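Local coordinates for protein Hen1 (Anabaena variabilis, PDB 3JWH) that probably catalyses 2'-O-methylation of the 3'-terminal nucleotide of RNA, with S-adenosyl-L-methionine as the likely methyl donor, at residues A[45-50]-A[54-59]; A[126-131]-A[205-210]. All blocks are in the same frame, centred on the assembly; numbering follows the deposited sequence.

Interaction 1 (A[45-50]-A[54-59]); sequences KILLKD and EQITGV
Ile56 carries this contact from the strand side, and Leu47 and Leu48 receive it on the helix. All three residues are buried. The closest approach is from Ile56 CG1 to Leu47 CB, at 3.5 Å. CG1 therefore meets the root of the leucine and not its methyl groups. It also lies 4.0 Å from the backbone N of Leu48. The ethyl branch of Ile56 takes this course because CG1 stands anti to its own carbonyl carbon, with chi1 -63°. The second torsion, 78°, then bends the branch instead of extending it. This turns CD1 along the helix surface, where it lies 4.1 Å from Leu48 CA. The same methyl sits 4.0 Å from Leu47 O. Leu48 adds a looser touch at the flank, with CD2 4.4 Å from Ile56 CD1.

Around the contact, Leu47 reaches Val33 of strand 32-36 and Leu25 of helix 13-27, whereas Leu48 touches Leu86 of strand 86-90. Arg85 hydrogen-bonds to Leu48 O through NH1, and its charge would probably polarise that carbonyl at the end of the helix.

Helix 42-49 and strand 55-60 belong to one beta-alpha-beta unit of the Rossmann-like methyltransferase domain. The Leu47 side chain lies about 10 Å from the bound S-adenosyl-L-homocysteine, so this is core packing and not part of its pocket. No hydrogen bond joins the two segments. The chemistry implies a contact held by shape and by burial of hydrocarbon, with one branched side chain fitted against both the side chains and the backbone of the helix.

Interaction 2 (A[126-131]-A[205-210]); sequences VLFEFA and AVFIHR
Ala131 N bonds to Val126 O at 2.9 Å and closes a wide pi-type turn that holds Phe128, the residue that meets Phe207 of the strand. The two phenylalanines make the whole contact. Their rings form an edge-to-face pair, with centroids 4.9 Å apart and planes at 63°. Phe128 supplies the edge, through CE1 and CZ. Phe207 supplies a face. Phe128 CZ stands over that face toward its rim and is 3.8 Å from Phe207 CE2. On the same edge, Phe128 CE1 is 3.9 Å from Phe207 CG.

In Phe128, CG lies anti to the carbonyl carbon, with chi1 -63°, which extends the ring from the helix toward the strand. Leu127 CD2 rests 3.5 Å above one face of the Phe128 ring, near its rim. Tyr184 makes a further edge-to-face pair with Phe128. Val136 and Ile178 each touch both phenylalanines, so the pair lies where helices 117-131 and 168-181 meet on the sheet.

The contact joins helix 117-131 to strand 202-209. That strand is antiparallel to both of its neighbours, 135-141 and 184-188. A reversed last strand inserted between two strands that run the other way, giving the order 3-2-1-4-5-7-6, is characteristic of the Rossmann-like class I methyltransferase fold.

In the fold
From the N terminus, the chain passes through strand 32-36 and helix 42-49. Interaction 1 closes the short loop of residues 51-53 by bringing strand 55-60 against that helix. The chain then adds strands 86-90 and 105-109 before interaction 2 opens on helix 117-131. Interaction 2 closes a long loop of 73 residues, which includes strand 135-141, helix 168-181 and strand 184-188. The two contacts are in series and neither nest nor cross. The centres of interactions 1 and 2 are about 20 Å apart, and the two do not touch. Both reach one sheet. Interaction 1 fixes a helix over its parallel part, and interaction 2 ties another helix to its antiparallel part.

Interaction 1 (A[45-50]-A[54-59])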
ATOM      1  N   LYS A  45       3.458  11.676   3.010  1.00 20.90           N
ATOM      2  CA  LYS A  45       3.764  12.764   3.945  1.00 22.95           C
ATOM      3  C   LYS A  45       4.358  12.216   5.241  1.00 23.65           C
ATOM      4  O   LYS A  45       5.359  12.727   5.746  1.00 26.62           O
ATOM      5  CB  LYS A  45       2.500  13.569   4.254  1.00 24.96           C
ATOM      6  CG  LYS A  45       2.730  14.751   5.183  1.00 27.96           C
ATOM      7  CD  LYS A  45       1.564  15.727   5.160  1.00 29.60           C
ATOM      8  CE  LYS A  45       1.977  17.079   5.732  1.00 33.51           C
ATOM      9  NZ  LYS A  45       0.897  18.109   5.612  1.00 35.52           N
ATOM     10  N   ILE A  46       3.743  11.159   5.764  1.00 24.42           N
ATOM     11  CA  ILE A  46       4.205  10.523   6.989  1.00 25.22           C
ATOM     12  C   ILE A  46       5.587   9.870   6.854  1.00 25.58           C
ATOM     13  O   ILE A  46       6.391   9.933   7.772  1.00 26.79           O
ATOM     14  CB  ILE A  46       3.153   9.474   7.478  1.00 27.56           C
ATOM     15  CG1 ILE A  46       1.929  10.210   8.034  1.00 26.45           C
ATOM     16  CG2 ILE A  46       3.742   8.570   8.565  1.00 27.38           C
ATOM     17  CD1 ILE A  46       0.697   9.346   8.168  1.00 29.14           C
ATOM     18  N   LEU A  47       5.875   9.246   5.712  1.00 26.16           N
ATOM     19  CA  LEU A  47       7.177   8.612   5.516  1.00 23.41           C
ATOM     20  C   LEU A  47       8.318   9.628   5.343  1.00 23.06           C
ATOM     21  O   LEU A  47       9.413   9.449   5.877  1.00 24.26           O
ATOM     22  CB  LEU A  47       7.143   7.699   4.281  1.00 21.77           C
ATOM     23  CG  LEU A  47       6.151   6.535   4.239  1.00 23.38           C
ATOM     24  CD1 LEU A  47       6.428   5.685   2.997  1.00 19.31           C
ATOM     25  CD2 LEU A  47       6.277   5.687   5.507  1.00 17.97           C
ATOM     26  N   LEU A  48       8.059  10.685   4.581  1.00 24.81           N
ATOM     27  CA  LEU A  48       9.061  11.711   4.312  1.00 23.87           C
ATOM     28  C   LEU A  48       9.487  12.422   5.597  1.00 25.91           C
ATOM     29  O   LEU A  48      10.662  12.751   5.784  1.00 24.62           O
ATOM     30  CB  LEU A  48       8.502  12.746   3.332  1.00 22.67           C
ATOM     31  CG  LEU A  48       9.343  13.203   2.125  1.00 26.49           C
ATOM     32  CD1 LEU A  48       9.020  14.675   1.850  1.00 21.73           C
ATOM     33  CD2 LEU A  48      10.835  13.021   2.367  1.00 21.17           C
ATOM     34  N   LYS A  49       8.522  12.662   6.474  1.00 27.90           N
ATOM     35  CA  LYS A  49       8.772  13.334   7.748  1.00 30.16           C
ATOM     36  C   LYS A  49       9.585  12.463   8.686  1.00 28.44           C
ATOM     37  O   LYS A  49      10.319  12.973   9.514  1.00 31.24           O
ATOM     38  CB  LYS A  49       7.453  13.694   8.445  1.00 31.15           C
ATOM     39  CG  LYS A  49       6.657  14.788   7.769  1.00 36.85           C
ATOM     40  CD  LYS A  49       5.331  15.039   8.491  1.00 42.31           C
ATOM     41  CE  LYS A  49       4.434  13.810   8.439  1.00 44.37           C
ATOM     42  NZ  LYS A  49       3.104  14.033   9.074  1.00 46.74           N
ATOM     43  N   ASP A  50       9.452  11.152   8.537  1.00 29.19           N
ATOM     44  CA  ASP A  50      10.139  10.186   9.391  1.00 29.50           C
ATOM     45  C   ASP A  50      11.485   9.752   8.821  1.00 30.45           C
ATOM     46  O   ASP A  50      11.534   8.978   7.866  1.00 31.02           O
ATOM     47  CB  ASP A  50       9.244   8.965   9.568  1.00 29.67           C
ATOM     48  CG  ASP A  50       9.706   8.054  10.684  1.00 30.86           C
ATOM     49  OD1 ASP A  50      10.924   8.034  10.966  1.00 33.34           O
ATOM     50  OD2 ASP A  50       8.850   7.347  11.264  1.00 27.97           O
ATOM     51  N   GLU A  54      14.638   5.759   4.162  1.00 24.51           N
ATOM     52  CA  GLU A  54      15.757   6.261   3.366  1.00 25.01           C
ATOM     53  C   GLU A  54      15.394   6.637   1.935  1.00 24.51           C
ATOM     54  O   GLU A  54      16.181   7.254   1.217  1.00 23.25           O
ATOM     55  CB  GLU A  54      16.894   5.236   3.378  1.00 30.33           C
ATOM     56  CG  GLU A  54      17.674   5.206   4.695  1.00 33.88           C
ATOM     57  CD  GLU A  54      18.823   4.207   4.692  1.00 41.71           C
ATOM     58  OE1 GLU A  54      19.479   4.022   3.633  1.00 44.54           O
ATOM     59  OE2 GLU A  54      19.088   3.619   5.763  1.00 43.10           O
ATOM     60  N   GLN A  55      14.193   6.267   1.525  1.00 22.94           N
ATOM     61  CA  GLN A  55      13.721   6.603   0.198  1.00 22.94           C
ATOM     62  C   GLN A  55      12.224   6.397   0.127  1.00 20.57           C
ATOM     63  O   GLN A  55      11.715   5.351   0.519  1.00 21.63           O
ATOM     64  CB  GLN A  55      14.418   5.761  -0.862  1.00 23.04           C
ATOM     65  CG  GLN A  55      13.926   6.044  -2.266  1.00 25.65           C
ATOM     66  CD  GLN A  55      14.783   5.354  -3.321  1.00 26.00           C
ATOM     67  OE1 GLN A  55      15.469   4.375  -3.032  1.00 26.22           O
ATOM     68  NE2 GLN A  55      14.732   5.857  -4.544  1.00 25.30           N
ATOM     69  N   ILE A  56      11.538   7.426  -0.348  1.00 18.30           N
ATOM     70  CA  ILE A  56      10.095   7.418  -0.486  1.00 17.71           C
ATOM     71  C   ILE A  56       9.714   7.715  -1.940  1.00 17.98           C
ATOM     72  O   ILE A  56      10.036   8.775  -2.457  1.00 18.19           O
ATOM     73  CB  ILE A  56       9.427   8.516   0.406  1.00 15.36           C
ATOM     74  CG1 ILE A  56       9.685   8.261   1.889  1.00 16.43           C
ATOM     75  CG2 ILE A  56       7.962   8.566   0.151  1.00 16.69           C
ATOM     76  CD1 ILE A  56      11.035   8.656   2.356  1.00 11.65           C
ATOM     77  N   THR A  57       9.043   6.783  -2.606  1.00 16.83           N
ATOM     78  CA  THR A  57       8.601   7.031  -3.964  1.00 16.64           C
ATOM     79  C   THR A  57       7.111   6.768  -4.064  1.00 14.45           C
ATOM     80  O   THR A  57       6.653   5.719  -3.650  1.00 13.48           O
ATOM     81  CB  THR A  57       9.307   6.127  -4.987  1.00 16.17           C
ATOM     82  OG1 THR A  57      10.693   6.466  -5.048  1.00 22.81           O
ATOM     83  CG2 THR A  57       8.689   6.316  -6.360  1.00 14.10           C
ATOM     84  N   GLY A  58       6.373   7.722  -4.625  1.00 17.68           N
ATOM     85  CA  GLY A  58       4.937   7.581  -4.807  1.00 16.33           C
ATOM     86  C   GLY A  58       4.587   7.524  -6.284  1.00 17.54           C
ATOM     87  O   GLY A  58       5.067   8.333  -7.069  1.00 19.48           O
ATOM     88  N   VAL A  59       3.740   6.569  -6.661  1.00 18.90           N
ATOM     89  CA  VAL A  59       3.341   6.382  -8.046  1.00 16.70           C
ATOM     90  C   VAL A  59       1.826   6.477  -8.211  1.00 17.89           C
ATOM     91  O   VAL A  59       1.094   5.881  -7.438  1.00 17.70           O
ATOM     92  CB  VAL A  59       3.795   4.971  -8.564  1.00 15.76           C
ATOM     93  CG1 VAL A  59       3.443   4.815 -10.046  1.00 12.84           C
ATOM     94  CG2 VAL A  59       5.291   4.779  -8.340  1.00 12.61           C
TER

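Interaction 2 (A[126-131]-A[205-210])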
ATOM      1  N   VAL A 126       2.922  -7.301 -12.306  1.00 21.03           N
ATOM      2  CA  VAL A 126       3.804  -6.160 -12.177  1.00 19.76           C
ATOM      3  C   VAL A 126       4.386  -6.105 -10.763  1.00 22.53           C
ATOM      4  O   VAL A 126       5.586  -5.902 -10.571  1.00 22.11           O
ATOM      5  CB  VAL A 126       3.047  -4.851 -12.441  1.00 22.14           C
ATOM      6  CG1 VAL A 126       3.960  -3.655 -12.187  1.00 21.44           C
ATOM      7  CG2 VAL A 126       2.523  -4.840 -13.864  1.00 21.19           C
ATOM      8  N   LEU A 127       3.526  -6.311  -9.772  1.00 21.36           N
ATOM      9  CA  LEU A 127       3.935  -6.244  -8.380  1.00 19.33           C
ATOM     10  C   LEU A 127       4.632  -7.478  -7.787  1.00 19.54           C
ATOM     11  O   LEU A 127       5.718  -7.372  -7.206  1.00 17.91           O
ATOM     12  CB  LEU A 127       2.711  -5.881  -7.523  1.00 20.00           C
ATOM     13  CG  LEU A 127       2.808  -5.980  -6.001  1.00 21.04           C
ATOM     14  CD1 LEU A 127       3.768  -4.938  -5.445  1.00 20.52           C
ATOM     15  CD2 LEU A 127       1.415  -5.772  -5.424  1.00 22.75           C
ATOM     16  N   PHE A 128       4.022  -8.647  -7.928  1.00 17.59           N
ATOM     17  CA  PHE A 128       4.600  -9.849  -7.343  1.00 18.66           C
ATOM     18  C   PHE A 128       5.575 -10.643  -8.203  1.00 18.67           C
ATOM     19  O   PHE A 128       6.184 -11.590  -7.723  1.00 16.61           O
ATOM     20  CB  PHE A 128       3.471 -10.761  -6.856  1.00 18.41           C
ATOM     21  CG  PHE A 128       2.635 -10.157  -5.755  1.00 18.06           C
ATOM     22  CD1 PHE A 128       3.163  -9.992  -4.473  1.00 16.87           C
ATOM     23  CD2 PHE A 128       1.324  -9.757  -5.997  1.00 14.70           C
ATOM     24  CE1 PHE A 128       2.393  -9.439  -3.450  1.00 18.34           C
ATOM     25  CE2 PHE A 128       0.550  -9.204  -4.984  1.00 17.92           C
ATOM     26  CZ  PHE A 128       1.083  -9.045  -3.707  1.00 15.70           C
ATOM     27  N   GLU A 129       5.741 -10.243  -9.461  1.00 21.90           N
ATOM     28  CA  GLU A 129       6.633 -10.945 -10.386  1.00 25.62           C
ATOM     29  C   GLU A 129       7.723 -10.006 -10.891  1.00 26.34           C
ATOM     30  O   GLU A 129       8.916 -10.256 -10.688  1.00 26.72           O
ATOM     31  CB  GLU A 129       5.809 -11.495 -11.557  1.00 29.76           C
ATOM     32  CG  GLU A 129       6.486 -12.539 -12.432  1.00 36.08           C
ATOM     33  CD  GLU A 129       5.539 -13.071 -13.503  1.00 40.57           C
ATOM     34  OE1 GLU A 129       4.618 -13.839 -13.154  1.00 42.73           O
ATOM     35  OE2 GLU A 129       5.698 -12.702 -14.689  1.00 43.71           O
ATOM     36  N   PHE A 130       7.306  -8.912 -11.526  1.00 25.87           N
ATOM     37  CA  PHE A 130       8.233  -7.924 -12.055  1.00 23.96           C
ATOM     38  C   PHE A 130       9.060  -7.223 -10.960  1.00 25.47           C
ATOM     39  O   PHE A 130      10.267  -7.453 -10.842  1.00 26.81           O
ATOM     40  CB  PHE A 130       7.457  -6.886 -12.878  1.00 23.21           C
ATOM     41  CG  PHE A 130       8.332  -5.909 -13.600  1.00 27.22           C
ATOM     42  CD1 PHE A 130       9.169  -6.338 -14.633  1.00 30.38           C
ATOM     43  CD2 PHE A 130       8.343  -4.567 -13.244  1.00 26.58           C
ATOM     44  CE1 PHE A 130      10.007  -5.442 -15.301  1.00 30.15           C
ATOM     45  CE2 PHE A 130       9.178  -3.659 -13.905  1.00 31.94           C
ATOM     46  CZ  PHE A 130      10.013  -4.101 -14.939  1.00 31.63           C
ATOM     47  N   ALA A 131       8.425  -6.355 -10.167  1.00 23.74           N
ATOM     48  CA  ALA A 131       9.145  -5.642  -9.109  1.00 21.76           C
ATOM     49  C   ALA A 131       9.675  -6.636  -8.081  1.00 21.45           C
ATOM     50  O   ALA A 131      10.860  -6.659  -7.761  1.00 21.51           O
ATOM     51  CB  ALA A 131       8.222  -4.626  -8.439  1.00 22.00           C
ATOM     52  N   ALA A 205      -2.841  -6.922   4.487  1.00 24.42           N
ATOM     53  CA  ALA A 205      -2.100  -8.125   4.173  1.00 21.13           C
ATOM     54  C   ALA A 205      -0.632  -7.757   4.060  1.00 22.74           C
ATOM     55  O   ALA A 205      -0.269  -6.819   3.354  1.00 21.77           O
ATOM     56  CB  ALA A 205      -2.591  -8.725   2.881  1.00 22.20           C
ATOM     57  N   VAL A 206       0.203  -8.468   4.804  1.00 22.31           N
ATOM     58  CA  VAL A 206       1.631  -8.236   4.756  1.00 21.71           C
ATOM     59  C   VAL A 206       2.243  -9.473   4.097  1.00 22.07           C
ATOM     60  O   VAL A 206       2.269 -10.550   4.691  1.00 22.14           O
ATOM     61  CB  VAL A 206       2.227  -8.042   6.173  1.00 22.29           C
ATOM     62  CG1 VAL A 206       3.727  -7.855   6.083  1.00 23.06           C
ATOM     63  CG2 VAL A 206       1.606  -6.810   6.840  1.00 20.16           C
ATOM     64  N   PHE A 207       2.690  -9.318   2.851  1.00 18.94           N
ATOM     65  CA  PHE A 207       3.320 -10.402   2.106  1.00 16.87           C
ATOM     66  C   PHE A 207       4.821 -10.323   2.296  1.00 16.84           C
ATOM     67  O   PHE A 207       5.416  -9.254   2.161  1.00 18.21           O
ATOM     68  CB  PHE A 207       3.038 -10.285   0.611  1.00 14.06           C
ATOM     69  CG  PHE A 207       1.609 -10.481   0.236  1.00 13.02           C
ATOM     70  CD1 PHE A 207       1.127 -11.745  -0.079  1.00 13.49           C
ATOM     71  CD2 PHE A 207       0.765  -9.390   0.110  1.00 11.90           C
ATOM     72  CE1 PHE A 207      -0.160 -11.910  -0.521  1.00 11.41           C
ATOM     73  CE2 PHE A 207      -0.521  -9.545  -0.330  1.00  8.18           C
ATOM     74  CZ  PHE A 207      -0.990 -10.799  -0.650  1.00 10.13           C
ATOM     75  N   ILE A 208       5.442 -11.447   2.608  1.00 17.24           N
ATOM     76  CA  ILE A 208       6.883 -11.456   2.771  1.00 20.85           C
ATOM     77  C   ILE A 208       7.460 -12.441   1.762  1.00 20.78           C
ATOM     78  O   ILE A 208       7.000 -13.584   1.651  1.00 19.76           O
ATOM     79  CB  ILE A 208       7.290 -11.851   4.196  1.00 24.34           C
ATOM     80  CG1 ILE A 208       6.819 -10.765   5.169  1.00 28.12           C
ATOM     81  CG2 ILE A 208       8.810 -12.011   4.293  1.00 22.25           C
ATOM     82  CD1 ILE A 208       7.180 -11.041   6.607  1.00 30.97           C
ATOM     83  N   HIS A 209       8.458 -11.992   1.011  1.00 20.31           N
ATOM     84  CA  HIS A 209       9.055 -12.848   0.002  1.00 20.05           C
ATOM     85  C   HIS A 209       9.774 -14.023   0.636  1.00 19.02           C
ATOM     86  O   HIS A 209      10.433 -13.883   1.655  1.00 19.16           O
ATOM     87  CB  HIS A 209      10.041 -12.055  -0.874  1.00 18.64           C
ATOM     88  CG  HIS A 209      10.393 -12.742  -2.157  1.00 16.99           C
ATOM     89  ND1 HIS A 209      11.088 -13.934  -2.201  1.00 16.36           N
ATOM     90  CD2 HIS A 209      10.082 -12.442  -3.440  1.00 14.82           C
ATOM     91  CE1 HIS A 209      11.178 -14.342  -3.455  1.00 15.95           C
ATOM     92  NE2 HIS A 209      10.578 -13.453  -4.227  1.00 16.76           N
ATOM     93  N   ARG A 210       9.626 -15.192   0.033  1.00 19.77           N
ATOM     94  CA  ARG A 210      10.314 -16.368   0.519  1.00 24.15           C
ATOM     95  C   ARG A 210      11.825 -16.218   0.275  1.00 27.97           C
ATOM     96  O   ARG A 210      12.247 -15.503  -0.638  1.00 29.36           O
ATOM     97  CB  ARG A 210       9.780 -17.597  -0.210  1.00 22.96           C
ATOM     98  CG  ARG A 210       8.320 -17.879   0.098  1.00 24.33           C
ATOM     99  CD  ARG A 210       7.753 -19.036  -0.723  1.00 27.22           C
ATOM    100  NE  ARG A 210       6.326 -19.190  -0.458  1.00 28.47           N
ATOM    101  CZ  ARG A 210       5.426 -19.538  -1.364  1.00 29.14           C
ATOM    102  NH1 ARG A 210       5.796 -19.786  -2.614  1.00 32.96           N
ATOM    103  NH2 ARG A 210       4.145 -19.600  -1.033  1.00 30.84           N
TER